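Long-range contacts in poly-beta-1,6-N-acetyl-D-glucosamine N-deacetylase (Aggregatibacter actinomycetemcomitans, PDB 4U10), which probably removes acetyl groups from the N-acetylglucosamine units of poly-beta-1,6-N-acetyl-D-glucosamine as a metal-dependent hydrolase, represented here by its polysaccharide deacetylase domain: residues A[8-16]-A[27-38]; A[145-156]-A[163-174]. All blocks are in the same frame, centred on the assembly; numbering follows the deposited sequence.

Contact 1: residues A[8-16]-A[27-38]; sequences AYHSVVDDT and QTISANLLISHF. With ZN (zinc ion), chain D.
A buried phenol-imidazole hydrogen bond, Tyr9 OH to His37 ND1 at 2.8 Å, ties a strand of the polysaccharide deacetylase beta/alpha domain to the helix that follows its parallel neighbour. The two rings meet rim to rim with planes 42° apart. His37 is gripped at both ring nitrogens, since NE2 bonds to Thr254 O, and this should fix its rotation. Tyr9 is held as a flat plate: Leu34 CD1 sits over one face, 3.6 Å from Tyr9 CE1, while Ile29 CD1 meets the edge, 3.7 Å from the same CE1. Ile29 brings CD1 there because its CG1 lies between the backbone N and the carbonyl carbon (chi1 68°).

Tyr9 is followed by a break in strand 3-13, where a water bridges the two chain segments, accepting from His10 N and donating to Ser11 O and Gln27 O. A second water joins Ser11 N to Thr28 OG1, which also hydrogen-bonds to Phe25 O. At this break the His10 side chain turns NE2 to a zinc ion also bound by Asp74 and a water, with Gln27 CB near His10 ND1. Parallel pairing with strand 29-30 then begins, through Ile29 N to Ser11 O, Val13 N to Ile29 O and, as the chain enters helix 31-42, Ala31 N to Val13 O (2.7 Å). Val12 sends CG1 onto the first turn, 3.5 Å from Ala31 CA, and CG2 alongside Ile29 CG1; Ile84 of helix 79-91 also touches it. On the other face of the sheet, Val13 CG2 meets Thr28 CG2. Ser30 ends the strand and N-caps the helix, its OG accepting from Leu33 N at 3.1 Å.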
loop_
_atom_site.group_PDB
_atom_site.type_symbol
_atom_site.label_atom_id
_atom_site.label_comp_id
_atom_site.label_asym_id
_atom_site.label_seq_id
_atom_site.Cartn_x
_atom_site.Cartn_y
_atom_site.Cartn_z
ATOM N N ALA A 8 -3.245 -5.271 -5.631
ATOM C CA ALA A 8 -2.241 -4.954 -4.580
ATOM C C ALA A 8 -0.950 -5.751 -4.752
ATOM O O ALA A 8 -0.928 -6.973 -4.518
ATOM C CB ALA A 8 -2.839 -5.221 -3.184
ATOM N N TYR A 9 0.144 -5.067 -5.043
ATOM C CA TYR A 9 1.447 -5.654 -5.248
ATOM C C TYR A 9 2.372 -5.240 -4.106
ATOM O O TYR A 9 2.061 -4.312 -3.405
ATOM C CB TYR A 9 2.112 -5.135 -6.531
ATOM C CG TYR A 9 1.476 -5.653 -7.827
ATOM C CD1 TYR A 9 1.903 -6.836 -8.423
ATOM C CD2 TYR A 9 0.489 -4.910 -8.473
ATOM C CE1 TYR A 9 1.281 -7.293 -9.599
ATOM C CE2 TYR A 9 -0.098 -5.340 -9.673
ATOM C CZ TYR A 9 0.267 -6.497 -10.218
ATOM O OH TYR A 9 -0.375 -6.911 -11.397
ATOM N N HIS A 10 3.478 -5.956 -3.917
ATOM C CA HIS A 10 4.507 -5.576 -2.938
ATOM C C HIS A 10 5.819 -5.439 -3.692
ATOM O O HIS A 10 5.943 -4.540 -4.577
ATOM C CB HIS A 10 4.516 -6.597 -1.787
ATOM C CG HIS A 10 3.268 -6.530 -0.981
ATOM N ND1 HIS A 10 2.088 -7.099 -1.403
ATOM C CD2 HIS A 10 2.979 -5.856 0.146
ATOM C CE1 HIS A 10 1.126 -6.818 -0.552
ATOM N NE2 HIS A 10 1.642 -6.071 0.409
ATOM N N SER A 11 6.786 -6.291 -3.403
ATOM C CA SER A 11 8.033 -6.193 -4.135
ATOM C C SER A 11 7.955 -6.954 -5.452
ATOM O O SER A 11 7.230 -7.973 -5.567
ATOM C CB SER A 11 9.202 -6.666 -3.313
ATOM O OG SER A 11 10.341 -6.147 -3.845
ATOM N N VAL A 12 8.746 -6.456 -6.406
ATOM C CA VAL A 12 8.898 -6.975 -7.773
ATOM C C VAL A 12 10.406 -6.949 -8.107
ATOM O O VAL A 12 11.068 -5.940 -7.982
ATOM C CB VAL A 12 8.096 -6.216 -8.841
ATOM C CG1 VAL A 12 8.254 -6.888 -10.215
ATOM C CG2 VAL A 12 6.609 -6.189 -8.519
ATOM N N VAL A 13 10.952 -8.109 -8.462
ATOM C CA VAL A 13 12.367 -8.277 -8.679
ATOM C C VAL A 13 12.564 -8.845 -10.105
ATOM O O VAL A 13 11.662 -9.525 -10.657
ATOM C CB VAL A 13 13.009 -9.204 -7.613
ATOM C CG1 VAL A 13 12.957 -8.556 -6.267
ATOM C CG2 VAL A 13 12.350 -10.559 -7.551
ATOM N N ASP A 14 13.731 -8.598 -10.700
ATOM C CA ASP A 14 14.047 -9.168 -12.006
ATOM C C ASP A 14 14.184 -10.692 -11.937
ATOM O O ASP A 14 13.757 -11.403 -12.839
ATOM C CB ASP A 14 15.303 -8.538 -12.587
ATOM C CG ASP A 14 15.021 -7.160 -13.181
ATOM O OD1 ASP A 14 13.866 -6.881 -13.632
ATOM O OD2 ASP A 14 15.949 -6.345 -13.171
ATOM N N ASP A 15 14.759 -11.180 -10.861
ATOM C CA ASP A 15 14.857 -12.659 -10.567
ATOM C C ASP A 15 13.603 -13.467 -10.969
ATOM O O ASP A 15 12.468 -13.202 -10.487
ATOM C CB ASP A 15 15.151 -12.759 -9.063
ATOM C CG ASP A 15 15.404 -14.167 -8.582
ATOM O OD1 ASP A 15 15.753 -15.031 -9.386
ATOM O OD2 ASP A 15 15.233 -14.420 -7.355
ATOM N N THR A 16 13.782 -14.430 -11.865
ATOM C CA THR A 16 12.713 -15.377 -12.253
ATOM C C THR A 16 12.735 -16.680 -11.438
ATOM O O THR A 16 11.928 -17.586 -11.626
ATOM C CB THR A 16 12.836 -15.656 -13.750
ATOM O OG1 THR A 16 14.200 -16.028 -14.086
ATOM C CG2 THR A 16 12.409 -14.309 -14.521
ATOM N N GLN A 27 4.826 -12.146 -0.817
ATOM C CA GLN A 27 4.218 -11.716 -2.094
ATOM C C GLN A 27 5.179 -11.084 -3.090
ATOM O O GLN A 27 4.752 -10.324 -3.984
ATOM C CB GLN A 27 3.033 -10.784 -1.808
ATOM C CG GLN A 27 1.779 -11.581 -1.448
ATOM C CD GLN A 27 1.841 -12.237 -0.075
ATOM O OE1 GLN A 27 1.912 -11.547 0.939
ATOM N NE2 GLN A 27 1.758 -13.588 -0.043
ATOM N N THR A 28 6.482 -11.337 -2.941
ATOM C CA THR A 28 7.415 -10.855 -3.930
ATOM C C THR A 28 7.206 -11.635 -5.244
ATOM O O THR A 28 7.112 -12.854 -5.234
ATOM C CB THR A 28 8.879 -10.966 -3.469
ATOM O OG1 THR A 28 9.082 -10.214 -2.262
ATOM C CG2 THR A 28 9.866 -10.498 -4.531
ATOM N N ILE A 29 7.085 -10.925 -6.376
ATOM C CA ILE A 29 6.929 -11.580 -7.678
ATOM C C ILE A 29 8.027 -11.108 -8.651
ATOM O O ILE A 29 8.808 -10.239 -8.300
ATOM C CB ILE A 29 5.560 -11.326 -8.277
ATOM C CG1 ILE A 29 5.391 -9.859 -8.665
ATOM C CG2 ILE A 29 4.483 -11.747 -7.317
ATOM C CD1 ILE A 29 4.149 -9.659 -9.498
ATOM N N SER A 30 8.077 -11.722 -9.841
ATOM C CA SER A 30 9.069 -11.416 -10.850
ATOM C C SER A 30 8.509 -10.306 -11.703
ATOM O O SER A 30 7.283 -10.136 -11.841
ATOM C CB SER A 30 9.405 -12.641 -11.758
ATOM O OG SER A 30 8.239 -13.026 -12.482
ATOM N N ALA A 31 9.424 -9.543 -12.250
ATOM C CA ALA A 31 9.090 -8.495 -13.178
ATOM C C ALA A 31 8.383 -9.126 -14.395
ATOM O O ALA A 31 7.463 -8.540 -14.935
ATOM C CB ALA A 31 10.345 -7.763 -13.561
ATOM N N ASN A 32 8.759 -10.343 -14.808
ATOM C CA ASN A 32 8.048 -10.972 -15.944
ATOM C C ASN A 32 6.590 -11.198 -15.652
ATOM O O ASN A 32 5.703 -10.959 -16.527
ATOM C CB ASN A 32 8.706 -12.303 -16.341
ATOM C CG ASN A 32 8.130 -12.866 -17.636
ATOM O OD1 ASN A 32 8.491 -12.421 -18.725
ATOM N ND2 ASN A 32 7.197 -13.830 -17.520
ATOM N N LEU A 33 6.303 -11.642 -14.420
ATOM C CA LEU A 33 4.919 -11.856 -14.043
ATOM C C LEU A 33 4.159 -10.526 -14.016
ATOM O O LEU A 33 2.985 -10.493 -14.428
ATOM C CB LEU A 33 4.736 -12.601 -12.729
ATOM C CG LEU A 33 3.292 -12.794 -12.307
ATOM C CD1 LEU A 33 2.550 -13.756 -13.234
ATOM C CD2 LEU A 33 3.222 -13.342 -10.878
ATOM N N LEU A 34 4.823 -9.465 -13.576
ATOM C CA LEU A 34 4.217 -8.130 -13.492
ATOM C C LEU A 34 3.871 -7.673 -14.941
ATOM O O LEU A 34 2.738 -7.238 -15.243
ATOM C CB LEU A 34 5.189 -7.118 -12.852
ATOM C CG LEU A 34 4.707 -5.656 -12.820
ATOM C CD1 LEU A 34 3.489 -5.539 -11.895
ATOM C CD2 LEU A 34 5.733 -4.575 -12.442
ATOM N N ILE A 35 4.838 -7.791 -15.820
ATOM C CA ILE A 35 4.637 -7.422 -17.296
ATOM C C ILE A 35 3.501 -8.197 -17.903
ATOM O O ILE A 35 2.693 -7.670 -18.710
ATOM C CB ILE A 35 5.972 -7.582 -18.054
ATOM C CG1 ILE A 35 6.916 -6.468 -17.590
ATOM C CG2 ILE A 35 5.800 -7.589 -19.592
ATOM C CD1 ILE A 35 8.402 -6.622 -17.964
ATOM N N SER A 36 3.353 -9.451 -17.446
ATOM C CA SER A 36 2.325 -10.319 -17.980
ATOM C C SER A 36 0.957 -9.844 -17.560
ATOM O O SER A 36 -0.030 -9.876 -18.355
ATOM C CB SER A 36 2.569 -11.809 -17.611
ATOM O OG SER A 36 2.033 -12.145 -16.369
ATOM N N HIS A 37 0.868 -9.406 -16.307
ATOM C CA HIS A 37 -0.332 -8.802 -15.845
ATOM C C HIS A 37 -0.616 -7.486 -16.638
ATOM O O HIS A 37 -1.732 -7.253 -17.014
ATOM C CB HIS A 37 -0.256 -8.486 -14.356
ATOM C CG HIS A 37 -0.201 -9.687 -13.490
ATOM N ND1 HIS A 37 0.075 -9.608 -12.150
ATOM C CD2 HIS A 37 -0.333 -11.000 -13.766
ATOM C CE1 HIS A 37 0.050 -10.813 -11.618
ATOM N NE2 HIS A 37 -0.188 -11.680 -12.579
ATOM N N PHE A 38 0.392 -6.649 -16.810
ATOM C CA PHE A 38 0.248 -5.321 -17.486
ATOM C C PHE A 38 -0.185 -5.478 -18.914
ATOM O O PHE A 38 -1.016 -4.725 -19.411
ATOM C CB PHE A 38 1.569 -4.562 -17.463
ATOM C CG PHE A 38 1.861 -3.911 -16.150
ATOM C CD1 PHE A 38 1.125 -4.229 -15.014
ATOM C CD2 PHE A 38 2.907 -3.032 -16.039
ATOM C CE1 PHE A 38 1.419 -3.634 -13.782
ATOM C CE2 PHE A 38 3.199 -2.451 -14.824
ATOM C CZ PHE A 38 2.440 -2.730 -13.701
HETATM ZN ZN ZN D . 0.471 -4.833 1.726
HETATM O O HOH W 1 4.332 -8.071 -5.481
HETATM O O HOH W 2 7.197 -8.356 -1.428
HETATM O O HOH W 3 11.499 -11.212 -14.467
HETATM O O HOH W 4 1.308 -4.579 3.526
#

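Contact 2: residues A[145-156]-A[163-174]; sequences TDNLHHGVRANP and AVVAPEYKNNRY. With ZN (zinc ion), chain C.
Arg153 and Tyr169 run side by side in the same direction; their flat groups are 62° apart, and Tyr169 CD2 lies over the centre of the guanidinium face. With CG anti to the backbone N (chi1 -169°) and the chain extended to NE, Arg153 carries this group out alongside the ring. The loop just after its strand holds it: NE donates to Asn155 O and NH2 to Pro156 O (2.9 Å). Pro156 lies across one face of the Tyr169 ring, its CG 3.8 Å from CZ, and Arg173 N lies over the opposite face. Pro156 CD also packs tightly on Tyr174 OH (3.1 Å), while Ala154 O approaches the edge of the Tyr174 ring. The backbone bond Tyr169 N to Arg153 O, 2.9 Å, anchors this aromatic end.

Toward the metal site, Ala163 CB sits over the His150 face and against Val152 CG1 (3.5 Å), and Ala163 N donates to His150 O. His149 points away, giving NE2 to the zinc ion shared with Asp75 and His144.

The contact joins this zinc-ligand loop to two short antiparallel strand pairs, 151-153 with 160-162 and 169-170 with 173-174, beside helix 177-199, whose Arg183 holds the carbonyls of Ala163 and Ala166.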
loop_
_atom_site.group_PDB
_atom_site.type_symbol
_atom_site.label_atom_id
_atom_site.label_comp_id
_atom_site.label_asym_id
_atom_site.label_seq_id
_atom_site.Cartn_x
_atom_site.Cartn_y
_atom_site.Cartn_z
ATOM N N THR A 145 1.029 3.799 7.284
ATOM C CA THR A 145 1.335 4.116 8.692
ATOM C C THR A 145 2.734 4.674 8.770
ATOM O O THR A 145 3.436 4.629 7.796
ATOM C CB THR A 145 1.151 2.935 9.704
ATOM O OG1 THR A 145 2.239 2.034 9.546
ATOM C CG2 THR A 145 -0.153 2.182 9.394
ATOM N N ASP A 146 3.036 5.358 9.888
ATOM C CA ASP A 146 4.356 5.807 10.158
ATOM C C ASP A 146 5.238 4.639 10.655
ATOM O O ASP A 146 6.239 4.271 10.049
ATOM C CB ASP A 146 4.374 7.000 11.154
ATOM C CG ASP A 146 5.672 7.815 11.025
ATOM O OD1 ASP A 146 6.139 8.033 9.864
ATOM O OD2 ASP A 146 6.165 8.279 12.066
ATOM N N ASN A 147 4.863 4.092 11.770
ATOM C CA ASN A 147 5.580 2.982 12.383
ATOM C C ASN A 147 4.629 1.935 13.015
ATOM O O ASN A 147 4.837 1.470 14.123
ATOM C CB ASN A 147 6.560 3.524 13.407
ATOM C CG ASN A 147 7.444 2.448 13.979
ATOM O OD1 ASN A 147 7.686 1.484 13.340
ATOM N ND2 ASN A 147 7.848 2.591 15.191
ATOM N N LEU A 148 3.568 1.566 12.287
ATOM C CA LEU A 148 2.638 0.507 12.715
ATOM C C LEU A 148 2.540 -0.672 11.719
ATOM O O LEU A 148 1.509 -1.390 11.640
ATOM C CB LEU A 148 1.271 1.134 13.049
ATOM C CG LEU A 148 1.189 2.112 14.230
ATOM C CD1 LEU A 148 -0.154 2.816 14.257
ATOM C CD2 LEU A 148 1.525 1.489 15.595
ATOM N N HIS A 149 3.647 -0.918 11.011
ATOM C CA HIS A 149 3.743 -2.025 10.092
ATOM C C HIS A 149 4.538 -3.094 10.798
ATOM O O HIS A 149 5.602 -3.508 10.323
ATOM C CB HIS A 149 4.487 -1.604 8.867
ATOM C CG HIS A 149 4.232 -2.466 7.684
ATOM N ND1 HIS A 149 4.681 -3.756 7.575
ATOM C CD2 HIS A 149 3.536 -2.220 6.551
ATOM C CE1 HIS A 149 4.269 -4.277 6.444
ATOM N NE2 HIS A 149 3.618 -3.344 5.776
ATOM N N HIS A 150 4.092 -3.427 12.005
ATOM C CA HIS A 150 4.761 -4.449 12.871
ATOM C C HIS A 150 3.693 -5.022 13.783
ATOM O O HIS A 150 2.554 -4.519 13.795
ATOM C CB HIS A 150 5.922 -3.869 13.687
ATOM C CG HIS A 150 5.516 -2.771 14.642
ATOM N ND1 HIS A 150 4.981 -3.013 15.885
ATOM C CD2 HIS A 150 5.512 -1.427 14.500
ATOM C CE1 HIS A 150 4.724 -1.871 16.491
ATOM N NE2 HIS A 150 5.058 -0.892 15.678
ATOM N N GLY A 151 4.028 -6.085 14.510
ATOM C CA GLY A 151 3.195 -6.585 15.581
ATOM C C GLY A 151 3.364 -5.921 16.935
ATOM O O GLY A 151 4.378 -5.278 17.227
ATOM N N VAL A 152 2.332 -6.073 17.752
ATOM C CA VAL A 152 2.413 -5.829 19.197
ATOM C C VAL A 152 1.992 -7.091 19.944
ATOM O O VAL A 152 1.153 -7.898 19.467
ATOM C CB VAL A 152 1.477 -4.714 19.625
ATOM C CG1 VAL A 152 1.876 -3.401 18.972
ATOM C CG2 VAL A 152 0.039 -5.088 19.297
ATOM N N ARG A 153 2.539 -7.272 21.138
ATOM C CA ARG A 153 2.045 -8.359 21.994
ATOM C C ARG A 153 0.599 -8.049 22.319
ATOM O O ARG A 153 0.256 -6.952 22.757
ATOM C CB ARG A 153 2.915 -8.444 23.223
ATOM C CG ARG A 153 2.675 -9.698 24.042
ATOM C CD ARG A 153 3.646 -9.755 25.207
ATOM N NE ARG A 153 3.140 -10.563 26.317
ATOM C CZ ARG A 153 3.578 -10.448 27.576
ATOM N NH1 ARG A 153 4.523 -9.568 27.905
ATOM N NH2 ARG A 153 3.063 -11.213 28.533
ATOM N N ALA A 154 -0.286 -8.986 22.053
ATOM C CA ALA A 154 -1.729 -8.719 22.186
ATOM C C ALA A 154 -2.406 -9.434 23.388
ATOM O O ALA A 154 -3.633 -9.306 23.592
ATOM C CB ALA A 154 -2.406 -9.166 20.917
ATOM N N ASN A 155 -1.628 -10.257 24.098
ATOM C CA ASN A 155 -2.096 -10.920 25.302
ATOM C C ASN A 155 -0.988 -11.390 26.283
ATOM O O ASN A 155 0.212 -11.338 25.979
ATOM C CB ASN A 155 -3.145 -12.007 24.958
ATOM C CG ASN A 155 -2.556 -13.315 24.460
ATOM O OD1 ASN A 155 -1.436 -13.709 24.797
ATOM N ND2 ASN A 155 -3.365 -14.061 23.711
ATOM N N PRO A 156 -1.384 -11.824 27.501
ATOM C CA PRO A 156 -0.295 -12.260 28.419
ATOM C C PRO A 156 0.469 -13.522 27.995
ATOM O O PRO A 156 1.608 -13.716 28.434
ATOM C CB PRO A 156 -0.994 -12.458 29.770
ATOM C CG PRO A 156 -2.405 -11.927 29.621
ATOM C CD PRO A 156 -2.710 -11.804 28.145
ATOM N N ALA A 163 -0.159 -4.227 14.888
ATOM C CA ALA A 163 -0.304 -3.110 15.770
ATOM C C ALA A 163 -1.517 -2.216 15.523
ATOM O O ALA A 163 -2.028 -1.609 16.449
ATOM C CB ALA A 163 0.997 -2.251 15.748
ATOM N N VAL A 164 -1.951 -2.086 14.280
ATOM C CA VAL A 164 -3.080 -1.261 13.956
ATOM C C VAL A 164 -4.362 -1.787 14.621
ATOM O O VAL A 164 -5.192 -0.986 15.021
ATOM C CB VAL A 164 -3.268 -1.163 12.417
ATOM C CG1 VAL A 164 -4.621 -0.562 12.041
ATOM C CG2 VAL A 164 -2.208 -0.287 11.820
ATOM N N VAL A 165 -4.493 -3.106 14.777
ATOM C CA VAL A 165 -5.816 -3.683 15.045
ATOM C C VAL A 165 -5.984 -4.304 16.420
ATOM O O VAL A 165 -7.033 -4.929 16.657
ATOM C CB VAL A 165 -6.271 -4.714 13.983
ATOM C CG1 VAL A 165 -6.430 -4.041 12.630
ATOM C CG2 VAL A 165 -5.345 -5.923 13.888
ATOM N N ALA A 166 -5.011 -4.103 17.321
ATOM C CA ALA A 166 -5.012 -4.751 18.647
ATOM C C ALA A 166 -4.464 -3.815 19.709
ATOM O O ALA A 166 -3.364 -3.325 19.519
ATOM C CB ALA A 166 -4.121 -5.993 18.583
ATOM N N PRO A 167 -5.234 -3.537 20.808
ATOM C CA PRO A 167 -4.589 -2.938 21.939
ATOM C C PRO A 167 -3.407 -3.808 22.389
ATOM O O PRO A 167 -3.496 -5.026 22.418
ATOM C CB PRO A 167 -5.683 -2.903 23.008
ATOM C CG PRO A 167 -6.990 -3.074 22.274
ATOM C CD PRO A 167 -6.579 -4.039 21.182
ATOM N N GLU A 168 -2.309 -3.145 22.691
ATOM C CA GLU A 168 -1.122 -3.714 23.190
ATOM C C GLU A 168 -1.185 -4.130 24.669
ATOM O O GLU A 168 -1.727 -3.432 25.501
ATOM C CB GLU A 168 -0.025 -2.692 23.018
ATOM C CG GLU A 168 1.340 -3.308 23.135
ATOM C CD GLU A 168 2.476 -2.326 22.865
ATOM O OE1 GLU A 168 2.296 -1.069 22.772
ATOM O OE2 GLU A 168 3.548 -2.854 22.670
ATOM N N TYR A 169 -0.574 -5.268 24.928
ATOM C CA TYR A 169 -0.359 -5.787 26.232
ATOM C C TYR A 169 1.122 -5.633 26.542
ATOM O O TYR A 169 1.933 -6.272 25.925
ATOM C CB TYR A 169 -0.730 -7.265 26.266
ATOM C CG TYR A 169 -0.697 -7.792 27.663
ATOM C CD1 TYR A 169 -1.827 -7.688 28.498
ATOM C CD2 TYR A 169 0.448 -8.356 28.175
ATOM C CE1 TYR A 169 -1.801 -8.140 29.820
ATOM C CE2 TYR A 169 0.508 -8.797 29.505
ATOM C CZ TYR A 169 -0.627 -8.691 30.311
ATOM O OH TYR A 169 -0.590 -9.178 31.596
ATOM N N LYS A 170 1.439 -4.726 27.439
ATOM C CA LYS A 170 2.817 -4.458 27.902
ATOM C C LYS A 170 2.695 -3.948 29.327
ATOM O O LYS A 170 1.620 -3.454 29.750
ATOM C CB LYS A 170 3.513 -3.430 27.016
ATOM C CG LYS A 170 2.782 -2.127 26.956
ATOM C CD LYS A 170 3.524 -1.073 26.163
ATOM C CE LYS A 170 2.689 0.181 26.207
ATOM N NZ LYS A 170 1.288 0.035 25.748
ATOM N N ASN A 171 3.793 -4.062 30.062
ATOM C CA ASN A 171 3.821 -3.726 31.489
ATOM C C ASN A 171 2.730 -4.487 32.235
ATOM O O ASN A 171 2.086 -3.951 33.108
ATOM C CB ASN A 171 3.641 -2.233 31.685
ATOM C CG ASN A 171 4.652 -1.389 30.923
ATOM O OD1 ASN A 171 5.845 -1.730 30.763
ATOM N ND2 ASN A 171 4.184 -0.260 30.471
ATOM N N ASN A 172 2.484 -5.722 31.821
ATOM C CA ASN A 172 1.488 -6.600 32.414
ATOM C C ASN A 172 0.054 -6.035 32.383
ATOM O O ASN A 172 -0.741 -6.267 33.278
ATOM C CB ASN A 172 1.938 -7.015 33.828
ATOM C CG ASN A 172 3.140 -7.961 33.799
ATOM O OD1 ASN A 172 4.188 -7.669 34.374
ATOM N ND2 ASN A 172 2.991 -9.098 33.112
ATOM N N ARG A 173 -0.280 -5.295 31.322
ATOM C CA ARG A 173 -1.650 -4.833 31.162
ATOM C C ARG A 173 -1.989 -4.500 29.749
ATOM O O ARG A 173 -1.069 -4.262 28.931
ATOM C CB ARG A 173 -1.907 -3.568 31.978
ATOM C CG ARG A 173 -1.453 -2.292 31.320
ATOM C CD ARG A 173 -2.120 -1.117 31.958
ATOM N NE ARG A 173 -1.648 -0.941 33.322
ATOM C CZ ARG A 173 -2.046 0.047 34.132
ATOM N NH1 ARG A 173 -2.926 0.953 33.724
ATOM N NH2 ARG A 173 -1.541 0.123 35.367
ATOM N N TYR A 174 -3.309 -4.436 29.506
ATOM C CA TYR A 174 -3.838 -3.972 28.212
ATOM C C TYR A 174 -3.953 -2.453 28.168
ATOM O O TYR A 174 -4.335 -1.774 29.124
ATOM C CB TYR A 174 -5.218 -4.609 27.881
ATOM C CG TYR A 174 -5.215 -6.088 27.718
ATOM C CD1 TYR A 174 -4.999 -6.657 26.493
ATOM C CD2 TYR A 174 -5.444 -6.950 28.808
ATOM C CE1 TYR A 174 -4.992 -8.021 26.336
ATOM C CE2 TYR A 174 -5.407 -8.321 28.654
ATOM C CZ TYR A 174 -5.211 -8.864 27.419
ATOM O OH TYR A 174 -5.207 -10.235 27.184
HETATM ZN ZN ZN C . 2.805 -3.508 3.891
HETATM O O HOH W 5 -0.624 -3.269 11.659
HETATM O O HOH W 6 4.148 -5.335 22.225
HETATM O O HOH W 7 -5.078 -7.195 22.699
HETATM O O HOH W 4 1.308 -4.579 3.526
#

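Contact 1 is largely buried and belongs to the central sheet and its flanking helix; contact 2 is only partly buried and reaches outward along loops and short hairpin strands. Both use direct backbone bonds and bridging waters, but the first relies on parallel strand pairing, aliphatic packing and one phenol-imidazole bond, whereas the second leans on a guanidinium, a proline and tyrosine rings. Their centres lie 32 Å apart and their nearest atoms about 6 Å, without touching. Each nevertheless supplies a histidine to one of two adjacent zinc ions, His10 and His149, and a single water bound to both ions joins the two contacts at the metal site.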